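Local coordinates for DUF2787 domain-containing protein (Vibrio cholerae, PDB 2V1L), which is of unknown function but shares structural homology with human p32 and is encoded on the pathogenicity island VPI-2, at residues E75-F80 with L94-Q99. Numbering follows the deposited sequence.
Sequences EYITDF and LDFDFQ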
# COMPACT_ATOMS: atom_id res chain seq x y z
N GLU A 75 -4.18 -5.96 -5.39
CA GLU A 75 -3.85 -7.28 -4.84
C GLU A 75 -3.49 -7.24 -3.36
O GLU A 75 -4.07 -7.93 -2.55
CB GLU A 75 -2.70 -7.91 -5.63
CG GLU A 75 -2.97 -7.97 -7.11
CD GLU A 75 -3.90 -9.10 -7.50
OE1 GLU A 75 -5.06 -9.12 -7.03
OE2 GLU A 75 -3.44 -9.96 -8.28
N TYR A 76 -2.49 -6.43 -3.03
CA TYR A 76 -2.14 -6.20 -1.66
C TYR A 76 -1.46 -4.85 -1.50
O TYR A 76 -0.95 -4.28 -2.46
CB TYR A 76 -1.21 -7.32 -1.15
CG TYR A 76 0.09 -7.44 -1.92
CD1 TYR A 76 0.26 -8.44 -2.87
CD2 TYR A 76 1.15 -6.56 -1.68
CE1 TYR A 76 1.46 -8.58 -3.58
CE2 TYR A 76 2.37 -6.69 -2.38
CZ TYR A 76 2.50 -7.71 -3.33
OH TYR A 76 3.67 -7.84 -4.04
N ILE A 77 -1.42 -4.36 -0.26
CA ILE A 77 -0.64 -3.18 0.09
C ILE A 77 0.22 -3.55 1.28
O ILE A 77 -0.32 -4.00 2.28
CB ILE A 77 -1.56 -1.97 0.48
CG1 ILE A 77 -2.46 -1.59 -0.68
CG2 ILE A 77 -0.71 -0.75 0.91
CD1 ILE A 77 -3.52 -0.53 -0.32
N THR A 78 1.54 -3.35 1.18
CA THR A 78 2.47 -3.61 2.26
C THR A 78 3.35 -2.42 2.58
O THR A 78 3.94 -1.81 1.67
CB THR A 78 3.38 -4.83 1.93
OG1 THR A 78 2.57 -5.92 1.49
CG2 THR A 78 4.16 -5.30 3.17
N ASP A 79 3.44 -2.12 3.87
CA ASP A 79 4.29 -1.12 4.49
C ASP A 79 5.35 -1.90 5.27
O ASP A 79 5.02 -2.82 6.04
CB ASP A 79 3.42 -0.27 5.44
CG ASP A 79 4.21 0.68 6.31
OD1 ASP A 79 5.14 0.25 6.99
OD2 ASP A 79 3.87 1.86 6.32
N PHE A 80 6.62 -1.58 5.04
CA PHE A 80 7.73 -2.31 5.66
C PHE A 80 8.45 -1.39 6.61
O PHE A 80 8.46 -0.18 6.40
CB PHE A 80 8.76 -2.79 4.64
CG PHE A 80 8.20 -3.62 3.53
CD1 PHE A 80 8.27 -5.00 3.58
CD2 PHE A 80 7.64 -3.01 2.39
CE1 PHE A 80 7.78 -5.76 2.54
CE2 PHE A 80 7.15 -3.75 1.36
CZ PHE A 80 7.21 -5.13 1.42
N LEU A 94 2.74 -3.34 8.19
CA LEU A 94 1.31 -3.41 7.96
C LEU A 94 1.15 -4.06 6.60
O LEU A 94 1.90 -3.74 5.68
CB LEU A 94 0.71 -2.01 7.84
CG LEU A 94 0.54 -1.12 9.07
CD1 LEU A 94 1.54 -0.02 9.07
CD2 LEU A 94 -0.87 -0.49 8.99
N ASP A 95 0.17 -4.92 6.47
CA ASP A 95 -0.08 -5.60 5.20
C ASP A 95 -1.59 -5.71 5.02
O ASP A 95 -2.30 -6.10 5.95
CB ASP A 95 0.57 -7.00 5.20
CG ASP A 95 0.43 -7.71 3.87
OD1 ASP A 95 0.98 -7.24 2.84
OD2 ASP A 95 -0.25 -8.75 3.84
N PHE A 96 -2.10 -5.31 3.86
CA PHE A 96 -3.51 -5.47 3.55
C PHE A 96 -3.56 -6.37 2.34
O PHE A 96 -3.16 -5.97 1.28
CB PHE A 96 -4.19 -4.11 3.26
CG PHE A 96 -4.08 -3.13 4.41
CD1 PHE A 96 -4.92 -3.24 5.52
CD2 PHE A 96 -3.09 -2.13 4.40
CE1 PHE A 96 -4.78 -2.33 6.62
CE2 PHE A 96 -2.97 -1.22 5.47
CZ PHE A 96 -3.81 -1.34 6.58
N ASP A 97 -4.01 -7.60 2.52
CA ASP A 97 -3.93 -8.59 1.43
C ASP A 97 -5.34 -8.82 0.87
O ASP A 97 -6.16 -9.49 1.49
CB ASP A 97 -3.28 -9.89 1.94
CG ASP A 97 -2.97 -10.88 0.80
OD1 ASP A 97 -3.72 -10.94 -0.20
OD2 ASP A 97 -1.97 -11.61 0.92
N PHE A 98 -5.62 -8.22 -0.28
CA PHE A 98 -6.99 -8.24 -0.81
C PHE A 98 -7.31 -9.59 -1.51
O PHE A 98 -8.41 -10.09 -1.39
CB PHE A 98 -7.26 -6.99 -1.69
CG PHE A 98 -7.08 -5.69 -0.94
CD1 PHE A 98 -7.99 -5.29 0.01
CD2 PHE A 98 -5.96 -4.91 -1.15
CE1 PHE A 98 -7.81 -4.12 0.72
CE2 PHE A 98 -5.77 -3.74 -0.45
CZ PHE A 98 -6.69 -3.34 0.49
N GLN A 99 -6.32 -10.15 -2.22
CA GLN A 99 -6.40 -11.50 -2.78
C GLN A 99 -6.92 -12.51 -1.76
O GLN A 99 -7.78 -13.34 -2.06
CB GLN A 99 -5.00 -11.97 -3.22
CG GLN A 99 -4.46 -11.34 -4.48
CD GLN A 99 -3.00 -11.75 -4.81
OE1 GLN A 99 -2.13 -11.84 -3.92
NE2 GLN A 99 -2.74 -11.97 -6.09
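With CG opposite its own backbone N (chi1 -176°), D95 swings its carboxylate across the strand pair to T78, whose OG1, lying beside T78 N, donates to D95 OD1. T78 OG1 and D95 OD1 are modelled 2.5 Å apart, so short that the exact length is doubtful; both side chains are buried on one face of the sheet. Beneath this bridge the backbones run antiparallel: segment axes approach to 4.6 Å with directions 176° apart. I77 and F96 form a hydrogen-bonded pair, I77 N giving to F96 O at 2.8 Å and F96 N to I77 O at 2.7 Å; D79 and L94 form another, whereas T78–D95 and Y76–D97 are non-hydrogen-bonded pairs. These strands belong to the antiparallel sheet of the DUF2787 fold, in which 72-82 lies between 60-66 and 95-97; a classic beta bulge at E75 and Y76, both facing A63, interrupts the former pairing. The face bearing I77, D79, L94 and F96 meets helix 117-135: I77 touches Y123 and W126, L94 packs on L122, and the F96 ring meets Y123 edge-to-face. L94 CD1 lies 3.9 Å from D79 CG, while D79 OD1 is hydrogen-bonded to H58. I77 CD1 reaches the edge of the F98 ring, 3.9 Å from F98 CE2. Where strand 95-97 gives way to a turn, E75 O accepts both F98 N and Q99 N, the latter in the carbonyl plane on a lone pair and 3.2 Å away. Beyond this fork the Q99 side chain slants over E75, its amide plane 58° from the carboxylate and Q99 CG 3.4 Å from E75 OE1.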